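Local coordinates for protein zinc chaperone AztD (Citrobacter koseri, PDB 6CMK) that acts as a periplasmic zinc chaperone, a beta propeller that hands one zinc ion directly to the solute-binding protein AztC of the AztABCD transport system, at residues F39-D44 with A68-S73; R352-V357 with P392-A397; V48-A53 with A60-K65; V89-S94 with K113-E118. All blocks are in the same frame, centred on the assembly; numbering follows the deposited sequence.

Contact 1: residues F39-D44 with A68-S73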
# COMPACT_ATOMS: atom_id res chain seq x y z
N PHE B 39 16.86 -8.75 -9.87
CA PHE B 39 17.72 -7.97 -10.76
C PHE B 39 19.11 -7.97 -10.15
O PHE B 39 19.28 -7.57 -9.00
CB PHE B 39 17.15 -6.56 -10.94
CG PHE B 39 15.80 -6.57 -11.58
CD1 PHE B 39 14.68 -6.87 -10.84
CD2 PHE B 39 15.66 -6.34 -12.94
CE1 PHE B 39 13.43 -6.91 -11.42
CE2 PHE B 39 14.42 -6.39 -13.53
CZ PHE B 39 13.31 -6.67 -12.77
N ILE B 40 20.08 -8.48 -10.90
CA ILE B 40 21.39 -8.81 -10.36
C ILE B 40 22.45 -8.16 -11.24
O ILE B 40 22.52 -8.43 -12.44
CB ILE B 40 21.62 -10.32 -10.29
CG1 ILE B 40 20.46 -11.02 -9.56
CG2 ILE B 40 22.92 -10.61 -9.57
CD1 ILE B 40 19.80 -12.06 -10.41
N ALA B 41 23.29 -7.34 -10.63
CA ALA B 41 24.37 -6.67 -11.33
C ALA B 41 25.68 -7.42 -11.13
O ALA B 41 26.01 -7.84 -10.02
CB ALA B 41 24.52 -5.22 -10.85
N ASP B 42 26.42 -7.57 -12.22
CA ASP B 42 27.75 -8.17 -12.17
C ASP B 42 28.74 -7.16 -11.61
O ASP B 42 28.62 -5.96 -11.84
CB ASP B 42 28.17 -8.61 -13.57
CG ASP B 42 29.38 -9.52 -13.55
OD1 ASP B 42 30.51 -9.00 -13.63
OD2 ASP B 42 29.18 -10.74 -13.44
N HIS B 43 29.71 -7.66 -10.84
CA HIS B 43 30.64 -6.76 -10.17
C HIS B 43 31.55 -6.06 -11.17
O HIS B 43 31.90 -4.89 -10.98
CB HIS B 43 31.49 -7.50 -9.15
CG HIS B 43 32.48 -6.61 -8.46
ND1 HIS B 43 33.76 -6.43 -8.91
CD2 HIS B 43 32.35 -5.81 -7.37
CE1 HIS B 43 34.39 -5.59 -8.13
NE2 HIS B 43 33.56 -5.20 -7.18
N ASP B 44 31.95 -6.76 -12.22
CA ASP B 44 32.94 -6.27 -13.18
C ASP B 44 32.34 -5.94 -14.54
O ASP B 44 32.74 -4.95 -15.15
CB ASP B 44 34.04 -7.32 -13.38
CG ASP B 44 34.51 -7.93 -12.08
OD1 ASP B 44 35.14 -7.22 -11.27
OD2 ASP B 44 34.22 -9.13 -11.85
N ALA B 68 27.05 -1.73 -12.36
CA ALA B 68 25.95 -0.97 -11.79
C ALA B 68 25.71 -1.30 -10.33
O ALA B 68 25.95 -2.42 -9.87
CB ALA B 68 24.64 -1.24 -12.55
N ASN B 69 25.23 -0.29 -9.60
CA ASN B 69 24.50 -0.46 -8.36
C ASN B 69 23.01 -0.38 -8.69
O ASN B 69 22.61 0.30 -9.63
CB ASN B 69 24.88 0.62 -7.34
CG ASN B 69 26.35 0.54 -6.90
OD1 ASN B 69 26.94 1.55 -6.51
ND2 ASN B 69 26.95 -0.65 -6.98
N LEU B 70 22.18 -1.10 -7.93
CA LEU B 70 20.78 -1.24 -8.29
C LEU B 70 19.87 -0.70 -7.20
O LEU B 70 20.12 -0.89 -6.01
CB LEU B 70 20.42 -2.72 -8.56
CG LEU B 70 21.15 -3.38 -9.73
CD1 LEU B 70 20.81 -4.85 -9.82
CD2 LEU B 70 20.79 -2.70 -11.03
N SER B 71 18.79 -0.04 -7.64
CA SER B 71 17.73 0.42 -6.76
C SER B 71 16.39 0.13 -7.41
O SER B 71 16.24 0.24 -8.63
CB SER B 71 17.84 1.92 -6.45
OG SER B 71 18.99 2.23 -5.69
N ARG B 72 15.40 -0.20 -6.59
CA ARG B 72 14.04 -0.37 -7.05
C ARG B 72 13.18 0.79 -6.59
O ARG B 72 13.46 1.43 -5.58
CB ARG B 72 13.41 -1.68 -6.54
CG ARG B 72 13.35 -1.81 -5.03
CD ARG B 72 12.35 -2.87 -4.59
NE ARG B 72 10.96 -2.40 -4.70
CZ ARG B 72 9.90 -3.17 -4.46
NH1 ARG B 72 10.05 -4.44 -4.10
NH2 ARG B 72 8.68 -2.66 -4.57
N SER B 73 12.12 1.04 -7.34
CA SER B 73 11.10 1.99 -6.92
C SER B 73 10.20 1.35 -5.88
O SER B 73 10.12 0.13 -5.76
CB SER B 73 10.26 2.45 -8.10
OG SER B 73 9.46 1.37 -8.56
O HOH W 1 26.69 -4.55 -13.42
O HOH W 2 28.14 -3.97 -9.91

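Contact 2: residues R352-V357 with P392-A397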
# COMPACT_ATOMS: atom_id res chain seq x y z
N ARG B 352 31.64 -9.10 -2.60
CA ARG B 352 31.09 -9.73 -1.42
C ARG B 352 29.60 -9.96 -1.56
O ARG B 352 28.93 -9.29 -2.36
CB ARG B 352 31.37 -8.91 -0.16
CG ARG B 352 32.85 -8.69 0.04
CD ARG B 352 33.24 -8.55 1.49
NE ARG B 352 34.65 -8.21 1.59
CZ ARG B 352 35.15 -7.03 1.26
NH1 ARG B 352 34.34 -6.06 0.83
NH2 ARG B 352 36.45 -6.80 1.37
N PRO B 353 29.05 -10.89 -0.79
CA PRO B 353 27.62 -11.19 -0.86
C PRO B 353 26.71 -9.99 -0.61
O PRO B 353 27.04 -9.07 0.14
CB PRO B 353 27.45 -12.25 0.23
CG PRO B 353 28.75 -12.98 0.19
CD PRO B 353 29.77 -11.89 0.02
N ARG B 354 25.54 -10.03 -1.25
CA ARG B 354 24.45 -9.09 -1.04
C ARG B 354 23.16 -9.89 -0.87
O ARG B 354 23.00 -10.96 -1.47
CB ARG B 354 24.32 -8.10 -2.22
CG ARG B 354 25.57 -7.21 -2.43
CD ARG B 354 25.68 -6.25 -1.26
NE ARG B 354 26.75 -5.26 -1.37
CZ ARG B 354 27.94 -5.36 -0.80
NH1 ARG B 354 28.27 -6.42 -0.08
NH2 ARG B 354 28.82 -4.37 -0.96
N ILE B 355 22.25 -9.36 -0.03
CA ILE B 355 20.99 -10.01 0.33
C ILE B 355 19.83 -9.35 -0.41
O ILE B 355 19.77 -8.12 -0.50
CB ILE B 355 20.72 -9.93 1.85
CG1 ILE B 355 21.96 -10.20 2.72
CG2 ILE B 355 19.60 -10.88 2.22
CD1 ILE B 355 21.77 -9.67 4.15
N ALA B 356 18.89 -10.16 -0.88
CA ALA B 356 17.56 -9.68 -1.27
C ALA B 356 16.50 -10.62 -0.72
O ALA B 356 16.77 -11.76 -0.35
CB ALA B 356 17.40 -9.58 -2.80
N VAL B 357 15.26 -10.12 -0.66
CA VAL B 357 14.12 -10.91 -0.20
C VAL B 357 13.02 -10.86 -1.24
O VAL B 357 12.67 -9.77 -1.72
CB VAL B 357 13.58 -10.41 1.16
CG1 VAL B 357 12.47 -11.33 1.65
CG2 VAL B 357 14.69 -10.32 2.19
N PRO B 392 28.00 -12.38 -9.74
CA PRO B 392 26.75 -11.75 -9.32
C PRO B 392 26.96 -11.03 -7.99
O PRO B 392 27.47 -11.61 -7.03
CB PRO B 392 25.78 -12.92 -9.19
CG PRO B 392 26.65 -14.12 -9.00
CD PRO B 392 27.90 -13.85 -9.77
N PHE B 393 26.59 -9.76 -7.97
CA PHE B 393 26.97 -8.88 -6.87
C PHE B 393 25.75 -8.17 -6.29
O PHE B 393 25.09 -8.70 -5.39
CB PHE B 393 28.04 -7.90 -7.39
CG PHE B 393 28.57 -6.96 -6.36
CD1 PHE B 393 28.85 -7.37 -5.08
CD2 PHE B 393 28.84 -5.65 -6.71
CE1 PHE B 393 29.35 -6.49 -4.14
CE2 PHE B 393 29.35 -4.77 -5.79
CZ PHE B 393 29.60 -5.18 -4.50
N ASN B 394 25.42 -6.98 -6.80
CA ASN B 394 24.26 -6.25 -6.29
C ASN B 394 22.96 -6.89 -6.73
O ASN B 394 22.83 -7.39 -7.85
CB ASN B 394 24.29 -4.80 -6.76
CG ASN B 394 25.46 -4.02 -6.18
OD1 ASN B 394 26.18 -3.32 -6.91
ND2 ASN B 394 25.66 -4.14 -4.89
N ILE B 395 21.96 -6.86 -5.85
CA ILE B 395 20.71 -7.55 -6.13
C ILE B 395 19.55 -6.78 -5.51
O ILE B 395 19.64 -6.28 -4.38
CB ILE B 395 20.78 -9.02 -5.62
CG1 ILE B 395 19.48 -9.76 -5.92
CG2 ILE B 395 21.10 -9.07 -4.13
CD1 ILE B 395 19.60 -11.26 -5.69
N VAL B 396 18.46 -6.67 -6.27
CA VAL B 396 17.19 -6.18 -5.75
C VAL B 396 16.09 -7.09 -6.28
O VAL B 396 16.27 -7.80 -7.28
CB VAL B 396 16.89 -4.71 -6.09
CG1 VAL B 396 17.93 -3.78 -5.46
CG2 VAL B 396 16.81 -4.50 -7.61
N ALA B 397 14.95 -7.08 -5.59
CA ALA B 397 13.82 -7.94 -5.92
C ALA B 397 12.53 -7.13 -5.89
O ALA B 397 12.35 -6.27 -5.03
CB ALA B 397 13.69 -9.10 -4.93
O HOH W 3 27.26 -2.91 -3.24
O HOH W 4 18.64 -6.11 -1.82
O HOH W 5 11.50 -7.33 -2.28

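Contact 3: residues V48-A53 with A60-K65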
# COMPACT_ATOMS: atom_id res chain seq x y z
N VAL B 48 23.23 -6.42 -16.35
CA VAL B 48 22.22 -6.66 -15.32
C VAL B 48 21.39 -7.85 -15.79
O VAL B 48 20.83 -7.84 -16.89
CB VAL B 48 21.33 -5.43 -15.07
CG1 VAL B 48 20.22 -5.76 -14.07
CG2 VAL B 48 22.15 -4.27 -14.56
N ASN B 49 21.37 -8.90 -14.97
CA ASN B 49 20.57 -10.09 -15.25
C ASN B 49 19.24 -10.03 -14.50
O ASN B 49 19.17 -9.53 -13.38
CB ASN B 49 21.33 -11.36 -14.85
CG ASN B 49 22.46 -11.69 -15.82
OD1 ASN B 49 22.22 -12.00 -16.98
ND2 ASN B 49 23.68 -11.65 -15.33
N VAL B 50 18.20 -10.55 -15.14
CA VAL B 50 16.86 -10.62 -14.56
C VAL B 50 16.51 -12.09 -14.46
O VAL B 50 16.61 -12.82 -15.45
CB VAL B 50 15.81 -9.86 -15.39
CG1 VAL B 50 14.47 -9.78 -14.61
CG2 VAL B 50 16.31 -8.47 -15.76
N ILE B 51 16.09 -12.51 -13.28
CA ILE B 51 15.83 -13.91 -12.99
C ILE B 51 14.47 -14.01 -12.33
O ILE B 51 14.11 -13.16 -11.50
CB ILE B 51 16.95 -14.49 -12.09
CG1 ILE B 51 18.24 -14.55 -12.92
CG2 ILE B 51 16.57 -15.86 -11.51
CD1 ILE B 51 19.40 -15.26 -12.25
N ASP B 52 13.71 -15.02 -12.71
CA ASP B 52 12.46 -15.34 -12.02
C ASP B 52 12.80 -15.85 -10.62
O ASP B 52 13.47 -16.88 -10.48
CB ASP B 52 11.67 -16.37 -12.81
CG ASP B 52 10.29 -16.65 -12.22
OD1 ASP B 52 10.09 -16.49 -10.99
OD2 ASP B 52 9.40 -17.02 -13.00
N ALA B 53 12.37 -15.12 -9.59
CA ALA B 53 12.77 -15.46 -8.23
C ALA B 53 12.19 -16.80 -7.78
O ALA B 53 12.75 -17.46 -6.91
CB ALA B 53 12.35 -14.37 -7.26
N ALA B 60 16.09 -12.22 -18.72
CA ALA B 60 16.70 -11.22 -19.58
C ALA B 60 18.12 -10.94 -19.11
O ALA B 60 18.45 -11.11 -17.93
CB ALA B 60 15.90 -9.91 -19.59
N THR B 61 18.95 -10.51 -20.06
CA THR B 61 20.25 -9.94 -19.78
C THR B 61 20.29 -8.58 -20.46
O THR B 61 20.01 -8.47 -21.66
CB THR B 61 21.38 -10.84 -20.30
OG1 THR B 61 21.29 -12.12 -19.68
CG2 THR B 61 22.74 -10.23 -20.00
N PHE B 62 20.62 -7.55 -19.70
CA PHE B 62 20.72 -6.19 -20.23
C PHE B 62 22.17 -5.75 -20.19
O PHE B 62 22.84 -5.86 -19.15
CB PHE B 62 19.87 -5.22 -19.43
CG PHE B 62 18.41 -5.51 -19.49
CD1 PHE B 62 17.78 -5.63 -20.71
CD2 PHE B 62 17.68 -5.68 -18.33
CE1 PHE B 62 16.43 -5.91 -20.78
CE2 PHE B 62 16.34 -5.95 -18.39
CZ PHE B 62 15.71 -6.07 -19.62
N ASN B 63 22.65 -5.26 -21.32
CA ASN B 63 23.98 -4.68 -21.39
C ASN B 63 23.87 -3.17 -21.19
O ASN B 63 23.09 -2.50 -21.88
CB ASN B 63 24.65 -5.02 -22.72
CG ASN B 63 24.78 -6.51 -22.93
OD1 ASN B 63 25.52 -7.19 -22.22
ND2 ASN B 63 24.04 -7.04 -23.90
N VAL B 64 24.62 -2.66 -20.23
CA VAL B 64 24.65 -1.23 -19.96
C VAL B 64 26.09 -0.77 -20.18
O VAL B 64 26.88 -1.48 -20.82
CB VAL B 64 24.12 -0.91 -18.55
CG1 VAL B 64 22.63 -1.24 -18.47
CG2 VAL B 64 24.88 -1.66 -17.46
N LYS B 65 26.45 0.40 -19.68
CA LYS B 65 27.74 0.99 -20.02
C LYS B 65 28.83 0.64 -19.01
O LYS B 65 29.99 0.44 -19.41
CB LYS B 65 27.60 2.51 -20.15
CG LYS B 65 28.89 3.23 -20.54
CD LYS B 65 28.71 4.75 -20.65
CE LYS B 65 30.06 5.46 -20.71
NZ LYS B 65 29.93 6.94 -20.59

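Contact 4: residues V89-S94 with K113-E118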
# COMPACT_ATOMS: atom_id res chain seq x y z
N VAL B 89 22.90 6.65 -15.54
CA VAL B 89 21.95 5.81 -14.82
C VAL B 89 20.98 5.27 -15.87
O VAL B 89 20.38 6.05 -16.62
CB VAL B 89 21.20 6.57 -13.72
CG1 VAL B 89 20.31 5.64 -12.92
CG2 VAL B 89 22.19 7.29 -12.80
N SER B 90 20.87 3.95 -15.95
CA SER B 90 19.94 3.29 -16.86
C SER B 90 18.69 2.91 -16.10
O SER B 90 18.70 2.79 -14.87
CB SER B 90 20.56 2.04 -17.49
OG SER B 90 21.70 2.35 -18.25
N THR B 91 17.61 2.70 -16.84
CA THR B 91 16.31 2.45 -16.25
C THR B 91 15.68 1.23 -16.89
O THR B 91 15.66 1.10 -18.12
CB THR B 91 15.41 3.67 -16.40
OG1 THR B 91 15.00 3.79 -17.76
CG2 THR B 91 16.18 4.90 -16.00
N ILE B 92 15.16 0.34 -16.06
CA ILE B 92 14.57 -0.92 -16.48
C ILE B 92 13.11 -0.94 -16.02
O ILE B 92 12.82 -0.63 -14.86
CB ILE B 92 15.34 -2.12 -15.87
CG1 ILE B 92 16.75 -2.20 -16.46
CG2 ILE B 92 14.59 -3.43 -16.10
CD1 ILE B 92 17.70 -3.10 -15.66
N ALA B 93 12.21 -1.31 -16.93
CA ALA B 93 10.85 -1.63 -16.53
C ALA B 93 10.82 -3.07 -16.06
O ALA B 93 11.15 -3.99 -16.81
CB ALA B 93 9.87 -1.41 -17.68
N SER B 94 10.47 -3.27 -14.79
CA SER B 94 10.57 -4.59 -14.20
C SER B 94 9.62 -5.58 -14.87
O SER B 94 9.88 -6.79 -14.87
CB SER B 94 10.26 -4.51 -12.72
OG SER B 94 8.88 -4.24 -12.52
N LYS B 113 12.16 -4.89 -19.56
CA LYS B 113 12.76 -4.22 -20.70
C LYS B 113 13.58 -3.01 -20.26
O LYS B 113 13.31 -2.38 -19.23
CB LYS B 113 11.70 -3.80 -21.72
CG LYS B 113 10.72 -2.75 -21.25
CD LYS B 113 9.66 -2.49 -22.31
CE LYS B 113 8.46 -1.74 -21.74
NZ LYS B 113 7.65 -2.58 -20.81
N LEU B 114 14.59 -2.71 -21.06
CA LEU B 114 15.37 -1.49 -20.87
C LEU B 114 14.55 -0.31 -21.39
O LEU B 114 14.09 -0.33 -22.54
CB LEU B 114 16.69 -1.58 -21.62
CG LEU B 114 17.99 -1.73 -20.84
CD1 LEU B 114 19.14 -1.83 -21.84
CD2 LEU B 114 18.22 -0.57 -19.89
N LEU B 115 14.36 0.68 -20.55
CA LEU B 115 13.63 1.86 -20.97
C LEU B 115 14.57 2.85 -21.63
O LEU B 115 15.79 2.77 -21.47
CB LEU B 115 12.94 2.50 -19.78
CG LEU B 115 11.74 1.72 -19.24
CD1 LEU B 115 11.34 2.25 -17.88
CD2 LEU B 115 10.56 1.77 -20.21
N PRO B 116 14.02 3.78 -22.43
CA PRO B 116 14.89 4.78 -23.07
C PRO B 116 15.45 5.81 -22.10
O PRO B 116 16.44 6.46 -22.44
CB PRO B 116 13.96 5.43 -24.11
CG PRO B 116 12.59 5.21 -23.58
CD PRO B 116 12.62 3.88 -22.88
N LEU B 117 14.84 5.98 -20.93
CA LEU B 117 15.33 6.98 -19.99
C LEU B 117 16.74 6.64 -19.52
O LEU B 117 16.97 5.58 -18.94
CB LEU B 117 14.41 7.09 -18.77
CG LEU B 117 14.95 8.05 -17.70
CD1 LEU B 117 14.82 9.47 -18.17
CD2 LEU B 117 14.21 7.90 -16.40
N GLU B 118 17.65 7.57 -19.76
CA GLU B 118 18.97 7.57 -19.15
C GLU B 118 19.19 8.91 -18.48
O GLU B 118 18.79 9.95 -19.01
CB GLU B 118 20.08 7.35 -20.18
CG GLU B 118 20.11 5.99 -20.84
CD GLU B 118 21.33 5.84 -21.73
OE1 GLU B 118 22.00 6.86 -22.00
OE2 GLU B 118 21.63 4.70 -22.15
O HOH W 6 20.57 2.73 -20.72
O HOH W 7 17.95 3.14 -19.76

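Contact 1: residues F39-D44 with A68-S73
Leu70 and Ala41 meet where two blades of the beta propeller face each other: strand 32-42 belongs to one four-stranded sheet and strand 69-72 opens the next. Segments 39-42 and 69-72 run nearly antiparallel, their axes 7.3 Å apart at closest approach, too far for direct pairing, so side chains and water fill the gap. The first shell is made of methyl groups set against one another and against backbone carbonyls. Branch CD1 of Leu70 reaches across to the backbone of Phe39, 3.2 Å from Phe39 O, and rests 3.9 Å from Ala41 CB. It gets there because CG of Leu70 lies anti to its carbonyl carbon (chi1 -63°) and CD1 continues the chain outward. The Ala41 methyl also packs on Ala68, with CB 3.3 Å from Ala68 O. Phe39 presents mainly CB to Leu70, while its ring leads off toward Ile79 of strand 78-83.

Further out, water joins the strand ends. Water 1 accepts from Ala68 N and lies 2.9 Å from Asp42 O; water 2 donates both to Asp42 O and to Ala68 O. Asp42 itself shapes the turn that ends its strand, its OD1 accepting from Asp44 N in an Asx turn and its OD2 accepting from Gln391 N. Within that turn, His43 ND1 donates to Asp44 OD1 over 2.8 Å; the oxygen is in the plane of the imidazole ring, whereas the nitrogen approaches from above the carboxylate plane.

Contact 2: residues R352-V357 with P392-A397
Apolar packing joins Ala356 to Ile395 between two neighbouring propeller blades, where residues 355-357 run parallel to 392-397, 10° apart. Ala356 CB lies 3.8 Å from Ile395 CG1 and 4.3 Å from Ala397 CB, while Ile395 CG2 fits against CB of Arg354, 3.9 Å away.

The flat groups gather at the other end. With CG anti to the backbone N (chi1 -178°), the Phe393 ring reaches the guanidinium of Arg354, with CE1 over the centre of one guanidinium face and the two planes 48° apart. At the ring's edge, in its plane, Arg352 O is 3.3 Å from CD1. Arg354 bends at chi2, and its NH1 donates to Pro353 O, which helps fix the rotation of the guanidinium.

Water supplies the polar links. Water 3 accepts from Arg354 NE and from Asn394 ND2 (2.6 Å), while Asn394 OD1 accepts from Asn69 ND2 of the adjoining blade. Waters 4 and 5 donate to the carbonyl pairs Ile355-Ile395 and Val357-Ala397. The blades thus meet without direct backbone pairing: alkyl groups and the Phe393 ring fill the interface, bridging waters satisfy facing carbonyls, and Arg352 O is buried without a polar partner.

Contact 3: residues V48-A53 with A60-K65
Asn49 and Thr61 both carry their polar branch anti to the carbonyl carbon, OG1 of Thr61 at chi1 -59° and CG of Asn49 at -74°, and the two side chains consequently lie side by side on one face of an antiparallel beta hairpin. Thr61 OG1 donates to Asn49 OD1 over 2.9 Å, nearly along the C=O axis. The link spans the non-hydrogen-bonded pair, where Asn49 CA and Thr61 CA are 4.5 Å apart. The Thr61 methyl CG2 lies 3.5 Å from the same Asn49 oxygen.

On the other face, Val50 turns CG2 toward the neighbouring strand, where it touches Phe62 CE2 at 3.6 Å and Ala60 CB at 4.1 Å. The valine and phenylalanine side chains cross at a slant rather than lying alongside each other. Val50 packs on Phe39 of the same sheet, while Phe62 continues onto Ile92 of strand 88-100, so this face looks toward the next propeller blade.

Backbone bonds set the register. Val48 and Phe62 form a hydrogen-bonded pair, with Val48 N donating to Phe62 O and Phe62 N to Val48 O (2.8 Å). At Val50 and Ala60 the two bonds are unequal: Val50 N reaches Ala60 O at 2.9 Å, but Ala60 N makes only a weak bond of 3.4 Å to Val50 O. The hairpin therefore supplies the outer two strands of its blade with chemically different faces, a polar link between Asn49 and Thr61 on one and hydrocarbon for interblade packing on the other.

Contact 4: residues V89-S94 with K113-E118
Thr91 is the centre of the tightly packed part of this contact, which joins strands 88-100 and 113-120 within one propeller blade. Its side chain crosses those of Leu115 and Leu117 at about a right angle, with OG1 3.2 Å from Leu115 CB and CG2 3.6 Å from Leu117 CD2. A chi1 of 72° aims OG1 at Leu117 O, to which it donates over 2.9 Å, in the carbonyl plane and on a lone pair. Leu115 N donates to Thr91 O, and Ala93 and Lys113 exchange two backbone bonds. Leu115 also sets CD1 3.9 Å from Ala93 CB, and together with Leu117 it packs on Val152 of helix 149-153.

The chain turns a corner at Pro116, and there water takes a larger share. Water 7 accepts from Thr91 N and lies 2.8 Å from both Leu115 O and Leu117 O. Toward the exposed Glu118, water 6 joins Ser90 OG to Glu118 OE2 at 2.7 Å; Ser90 OG is also hydrogen-bonded to Gln83 NE2. The Thr91 hydroxyl and water 7 thus carry the sheet's polar links across the corner, where direct backbone pairing lapses, while Leu115 and Leu117 pack on the helix.

Overall arrangement
The four contacts gather around the sheet made of strands 58-63, 47-52, 32-42 and 392-403. Because strand 392-403 comes from the C-terminal end, this sheet closes the ring between the first and last parts of the chain. Contact 3 lies within it and is nested in the loop closed by contact 1; contacts 4 and 2 follow later in sequence. Contacts 1 and 2, with centres 8 Å apart, join this blade to the next and to the last one, contact 1 through strand 32-42 and contact 2 through its edge strand 392-403, while contact 4 lies inside the next blade. Phe39 and Phe62 reach Ile92, tying contacts 1 and 3 to contact 4. Contacts 2 and 4, about 19 Å apart between centres, do not touch.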